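Local atomic coordinates of flavocytochrome C3 fumarate reductase (Shewanella frigidimarina, PDB entry 1QO8), a protein that reduces fumarate to succinate, essentially in one direction, using one FAD and four covalently bound haems c per subunit. Residues A[68-77]-A[90-98]. Sequence-based numbering, arbitrary orientation.
Sequences CHKGHEEPKF and MPFSDAKKK. With HEM (protoporphyrin IX containing Fe), chain F.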
loop_
_atom_site.group_PDB
_atom_site.type_symbol
_atom_site.label_atom_id
_atom_site.label_comp_id
_atom_site.label_asym_id
_atom_site.label_seq_id
_atom_site.Cartn_x
_atom_site.Cartn_y
_atom_site.Cartn_z
ATOM N N CYS A 68 -31.179 -9.592 -15.945
ATOM C CA CYS A 68 -32.141 -9.788 -14.907
ATOM C C CYS A 68 -32.962 -11.101 -14.971
ATOM O O CYS A 68 -33.290 -11.611 -13.894
ATOM C CB CYS A 68 -33.213 -8.631 -15.002
ATOM S SG CYS A 68 -32.355 -6.978 -14.940
ATOM N N HIS A 69 -33.663 -11.315 -16.114
ATOM C CA HIS A 69 -34.558 -12.476 -16.127
ATOM C C HIS A 69 -33.648 -13.731 -16.091
ATOM O O HIS A 69 -32.720 -13.691 -16.869
ATOM C CB HIS A 69 -35.368 -12.569 -17.420
ATOM C CG HIS A 69 -36.387 -11.428 -17.347
ATOM N ND1 HIS A 69 -37.463 -11.589 -16.505
ATOM C CD2 HIS A 69 -36.507 -10.256 -17.954
ATOM C CE1 HIS A 69 -38.271 -10.566 -16.635
ATOM N NE2 HIS A 69 -37.731 -9.738 -17.489
ATOM N N LYS A 70 -33.898 -14.737 -15.271
ATOM C CA LYS A 70 -32.997 -15.907 -15.358
ATOM C C LYS A 70 -33.702 -17.129 -15.902
ATOM O O LYS A 70 -34.849 -17.467 -15.533
ATOM C CB LYS A 70 -32.466 -16.144 -13.923
ATOM C CG LYS A 70 -31.437 -15.118 -13.448
ATOM C CD LYS A 70 -30.118 -15.043 -14.180
ATOM C CE LYS A 70 -29.376 -13.701 -13.965
ATOM N NZ LYS A 70 -28.033 -13.676 -14.653
ATOM N N GLY A 71 -32.979 -17.986 -16.619
ATOM C CA GLY A 71 -33.494 -19.285 -17.053
ATOM C C GLY A 71 -33.942 -20.170 -15.926
ATOM O O GLY A 71 -34.984 -20.850 -15.963
ATOM N N HIS A 72 -33.056 -20.352 -14.925
ATOM C CA HIS A 72 -33.110 -21.549 -14.078
ATOM C C HIS A 72 -32.852 -21.058 -12.639
ATOM O O HIS A 72 -32.426 -21.813 -11.789
ATOM C CB HIS A 72 -32.045 -22.597 -14.584
ATOM C CG HIS A 72 -32.393 -23.034 -16.009
ATOM N ND1 HIS A 72 -33.593 -23.702 -16.176
ATOM C CD2 HIS A 72 -31.886 -22.925 -17.226
ATOM C CE1 HIS A 72 -33.787 -23.868 -17.463
ATOM N NE2 HIS A 72 -32.758 -23.503 -18.183
ATOM N N GLU A 73 -33.144 -19.799 -12.295
ATOM C CA GLU A 73 -32.959 -19.295 -10.936
ATOM C C GLU A 73 -33.681 -17.978 -10.652
ATOM O O GLU A 73 -34.248 -17.330 -11.515
ATOM C CB GLU A 73 -31.470 -19.132 -10.556
ATOM C CG GLU A 73 -30.795 -17.975 -11.216
ATOM C CD GLU A 73 -29.299 -17.837 -11.058
ATOM O OE1 GLU A 73 -28.520 -18.626 -11.602
ATOM O OE2 GLU A 73 -28.724 -16.899 -10.500
ATOM N N GLU A 74 -33.713 -17.666 -9.346
ATOM C CA GLU A 74 -34.381 -16.426 -8.902
ATOM C C GLU A 74 -33.962 -15.269 -9.752
ATOM O O GLU A 74 -32.774 -15.082 -10.039
ATOM C CB GLU A 74 -34.010 -16.167 -7.420
ATOM C CG GLU A 74 -34.575 -14.840 -6.846
ATOM C CD GLU A 74 -34.075 -14.798 -5.386
ATOM O OE1 GLU A 74 -32.875 -14.943 -5.099
ATOM O OE2 GLU A 74 -34.923 -14.845 -4.514
ATOM N N PRO A 75 -34.900 -14.545 -10.371
ATOM C CA PRO A 75 -34.535 -13.353 -11.126
ATOM C C PRO A 75 -33.807 -12.264 -10.304
ATOM O O PRO A 75 -33.879 -12.245 -9.071
ATOM C CB PRO A 75 -35.911 -12.952 -11.654
ATOM C CG PRO A 75 -36.883 -13.340 -10.636
ATOM C CD PRO A 75 -36.303 -14.486 -9.869
ATOM N N LYS A 76 -32.963 -11.461 -10.922
ATOM C CA LYS A 76 -32.285 -10.294 -10.396
ATOM C C LYS A 76 -32.958 -9.020 -10.980
ATOM O O LYS A 76 -32.934 -8.809 -12.174
ATOM C CB LYS A 76 -30.805 -10.138 -10.791
ATOM C CG LYS A 76 -30.101 -11.237 -9.957
ATOM C CD LYS A 76 -28.572 -11.261 -10.174
ATOM C CE LYS A 76 -28.095 -12.689 -9.870
ATOM N NZ LYS A 76 -27.318 -13.261 -10.992
ATOM N N PHE A 77 -33.488 -8.218 -10.061
ATOM C CA PHE A 77 -33.853 -6.848 -10.511
ATOM C C PHE A 77 -32.596 -6.058 -10.482
ATOM O O PHE A 77 -32.293 -5.438 -9.403
ATOM C CB PHE A 77 -34.923 -6.327 -9.516
ATOM C CG PHE A 77 -35.408 -4.941 -9.890
ATOM C CD1 PHE A 77 -35.789 -4.654 -11.202
ATOM C CD2 PHE A 77 -35.561 -4.014 -8.858
ATOM C CE1 PHE A 77 -36.307 -3.389 -11.494
ATOM C CE2 PHE A 77 -36.138 -2.782 -9.168
ATOM C CZ PHE A 77 -36.474 -2.488 -10.457
ATOM N N MET A 90 -40.750 -9.867 -9.510
ATOM C CA MET A 90 -40.570 -10.131 -10.894
ATOM C C MET A 90 -41.257 -11.460 -11.346
ATOM O O MET A 90 -41.542 -12.301 -10.525
ATOM C CB MET A 90 -39.081 -10.286 -11.165
ATOM C CG MET A 90 -38.445 -8.931 -11.449
ATOM S SD MET A 90 -36.719 -9.038 -11.791
ATOM C CE MET A 90 -36.650 -9.645 -13.483
ATOM N N PRO A 91 -41.595 -11.558 -12.604
ATOM C CA PRO A 91 -42.078 -12.891 -13.103
ATOM C C PRO A 91 -41.100 -13.968 -12.633
ATOM O O PRO A 91 -39.874 -13.797 -12.601
ATOM C CB PRO A 91 -42.013 -12.710 -14.617
ATOM C CG PRO A 91 -42.019 -11.220 -14.853
ATOM C CD PRO A 91 -41.248 -10.616 -13.678
ATOM N N PHE A 92 -41.542 -15.171 -12.294
ATOM C CA PHE A 92 -40.746 -16.332 -11.976
ATOM C C PHE A 92 -39.937 -16.171 -10.683
ATOM O O PHE A 92 -38.794 -16.650 -10.519
ATOM C CB PHE A 92 -39.857 -16.707 -13.159
ATOM C CG PHE A 92 -40.588 -16.913 -14.464
ATOM C CD1 PHE A 92 -41.323 -18.076 -14.659
ATOM C CD2 PHE A 92 -40.586 -15.911 -15.450
ATOM C CE1 PHE A 92 -42.006 -18.279 -15.873
ATOM C CE2 PHE A 92 -41.302 -16.120 -16.622
ATOM C CZ PHE A 92 -41.979 -17.326 -16.885
ATOM N N SER A 93 -40.533 -15.534 -9.655
ATOM C CA SER A 93 -39.676 -15.143 -8.526
ATOM C C SER A 93 -39.538 -16.271 -7.508
ATOM O O SER A 93 -38.678 -16.244 -6.578
ATOM C CB SER A 93 -40.182 -13.845 -7.903
ATOM O OG SER A 93 -41.308 -14.272 -7.136
ATOM N N ASP A 94 -40.308 -17.363 -7.685
ATOM C CA ASP A 94 -40.092 -18.492 -6.800
ATOM C C ASP A 94 -39.047 -19.467 -7.337
ATOM O O ASP A 94 -38.759 -20.360 -6.517
ATOM C CB ASP A 94 -41.372 -19.247 -6.427
ATOM C CG ASP A 94 -42.185 -19.604 -7.654
ATOM O OD1 ASP A 94 -41.729 -19.317 -8.791
ATOM O OD2 ASP A 94 -43.320 -20.133 -7.503
ATOM N N ALA A 95 -38.428 -19.295 -8.489
ATOM C CA ALA A 95 -37.283 -20.102 -8.837
ATOM C C ALA A 95 -36.237 -20.079 -7.742
ATOM O O ALA A 95 -36.036 -19.106 -7.002
ATOM C CB ALA A 95 -36.636 -19.768 -10.149
ATOM N N LYS A 96 -35.538 -21.156 -7.592
ATOM C CA LYS A 96 -34.396 -21.456 -6.781
ATOM C C LYS A 96 -33.294 -20.400 -6.719
ATOM O O LYS A 96 -32.607 -19.973 -7.665
ATOM C CB LYS A 96 -33.851 -22.774 -7.399
ATOM C CG LYS A 96 -32.577 -23.378 -6.869
ATOM C CD LYS A 96 -32.246 -24.729 -7.559
ATOM C CE LYS A 96 -33.087 -25.884 -7.067
ATOM N NZ LYS A 96 -32.740 -27.217 -7.738
ATOM N N LYS A 97 -32.985 -20.010 -5.506
ATOM C CA LYS A 97 -31.916 -19.121 -5.118
ATOM C C LYS A 97 -30.588 -19.828 -5.355
ATOM O O LYS A 97 -30.457 -20.967 -4.912
ATOM C CB LYS A 97 -31.992 -18.739 -3.627
ATOM C CG LYS A 97 -33.306 -18.050 -3.265
ATOM C CD LYS A 97 -33.199 -17.341 -1.913
ATOM C CE LYS A 97 -33.731 -18.168 -0.764
ATOM N NZ LYS A 97 -33.047 -17.849 0.558
ATOM N N LYS A 98 -29.662 -19.188 -6.055
ATOM C CA LYS A 98 -28.379 -19.821 -6.339
ATOM C C LYS A 98 -27.331 -18.764 -5.990
ATOM O O LYS A 98 -27.636 -17.574 -6.029
ATOM C CB LYS A 98 -28.131 -20.260 -7.791
ATOM C CG LYS A 98 -29.167 -21.236 -8.344
ATOM C CD LYS A 98 -28.755 -21.761 -9.713
ATOM C CE LYS A 98 -29.839 -22.703 -10.325
ATOM N NZ LYS A 98 -29.317 -23.030 -11.721
HETATM C CHA HEM F . -28.638 -22.103 -18.620
HETATM C CHB HEM F . -30.703 -26.471 -19.392
HETATM C CHC HEM F . -34.695 -24.426 -21.218
HETATM C CHD HEM F . -32.677 -20.087 -20.417
HETATM C C1A HEM F . -28.875 -23.466 -18.733
HETATM C C2A HEM F . -27.866 -24.467 -18.437
HETATM C C3A HEM F . -28.464 -25.642 -18.627
HETATM C C4A HEM F . -29.822 -25.430 -19.040
HETATM C CMA HEM F . -27.901 -27.061 -18.442
HETATM C CAA HEM F . -26.405 -24.191 -17.990
HETATM C CBA HEM F . -25.970 -23.750 -16.622
HETATM C CGA HEM F . -24.550 -23.757 -16.103
HETATM O O1A HEM F . -24.445 -24.204 -14.893
HETATM O O2A HEM F . -23.539 -23.342 -16.756
HETATM C C1B HEM F . -31.989 -26.295 -19.840
HETATM C C2B HEM F . -33.017 -27.325 -19.970
HETATM C C3B HEM F . -34.139 -26.758 -20.426
HETATM C C4B HEM F . -33.827 -25.366 -20.664
HETATM C CMB HEM F . -32.800 -28.796 -19.545
HETATM C CAB HEM F . -35.527 -27.373 -20.620
HETATM C CBB HEM F . -36.228 -28.279 -19.899
HETATM C C1C HEM F . -34.466 -23.058 -21.217
HETATM C C2C HEM F . -35.355 -22.043 -21.745
HETATM C C3C HEM F . -34.820 -20.884 -21.487
HETATM C C4C HEM F . -33.557 -21.080 -20.828
HETATM C CMC HEM F . -36.698 -22.359 -22.451
HETATM C CAC HEM F . -35.354 -19.427 -21.683
HETATM C CBC HEM F . -36.645 -19.139 -21.382
HETATM C C1D HEM F . -31.436 -20.217 -19.835
HETATM C C2D HEM F . -30.535 -19.167 -19.434
HETATM C C3D HEM F . -29.456 -19.737 -18.927
HETATM C C4D HEM F . -29.607 -21.195 -19.017
HETATM C CMD HEM F . -30.901 -17.660 -19.590
HETATM C CAD HEM F . -28.189 -19.130 -18.265
HETATM C CBD HEM F . -28.385 -19.248 -16.717
HETATM C CGD HEM F . -29.723 -18.771 -16.183
HETATM O O1D HEM F . -30.123 -17.645 -16.611
HETATM O O2D HEM F . -30.389 -19.456 -15.373
HETATM N NA HEM F . -30.046 -24.073 -19.179
HETATM N NB HEM F . -32.535 -25.119 -20.253
HETATM N NC HEM F . -33.339 -22.440 -20.692
HETATM N ND HEM F . -30.839 -21.420 -19.573
HETATM FE FE HEM F . -31.744 -23.237 -19.870
HETATM O O HOH W 1 -38.143 -13.033 -14.479
HETATM O O HOH W 2 -36.593 -16.738 -12.248
HETATM O O HOH W 3 -29.260 -20.654 -13.253
#
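Met90 meets His69 across residues 68-77 and 90-98. Met90 CE lies over one face of the His69 ring, 3.9 Å from its centroid, a CH-pi contact offset toward the rim. The bend at chi3 (77°) turns this methyl back onto the ring. Apolar packing adds Cys68 CB against the same methyl, and Pro75 CG on Met90 CB at 3.8 Å. Ala95 CB presses on the Glu73 carbonyl group.

One direct hydrogen bond joins the segments, from Glu74 N to Lys96 O at 3.1 Å. It is fairly straight at the hydrogen (163°), but the donor sits above the carbonyl plane. The extended Glu74 chain, CG anti to its own N (chi1 176°), runs beside Lys97, with OE1 3.6 Å from Lys97 CG. Replacing Glu74 by alanine would remove the chain beyond CB, and is likely to leave a gap beside the Lys97 methylenes.

One water accepts from His69 ND1 at 2.6 Å, in the ring plane, and donates to Pro91 O. Another accepts from Lys98 NZ at 2.8 Å and donates to Glu73 OE1 and haem O2D.

Cys68 and His69 end a CXXCH haem c motif of the tetrahaem cytochrome part, and loop 90-98 packs against it. His69 and His72 are axial ligands of different haems, with His56 and His19. His72 NE2 is 2.0 Å from its iron; its ND1 is hydrogen-bonded to Asp4. Gly71 N and His72 N hydrogen-bond to O1D and O2D of one propionate, respectively. The water and methyl probably help set how the His69 ring is turned on its iron, and Lys98 probably eases the negative charge of Glu73 and the propionate.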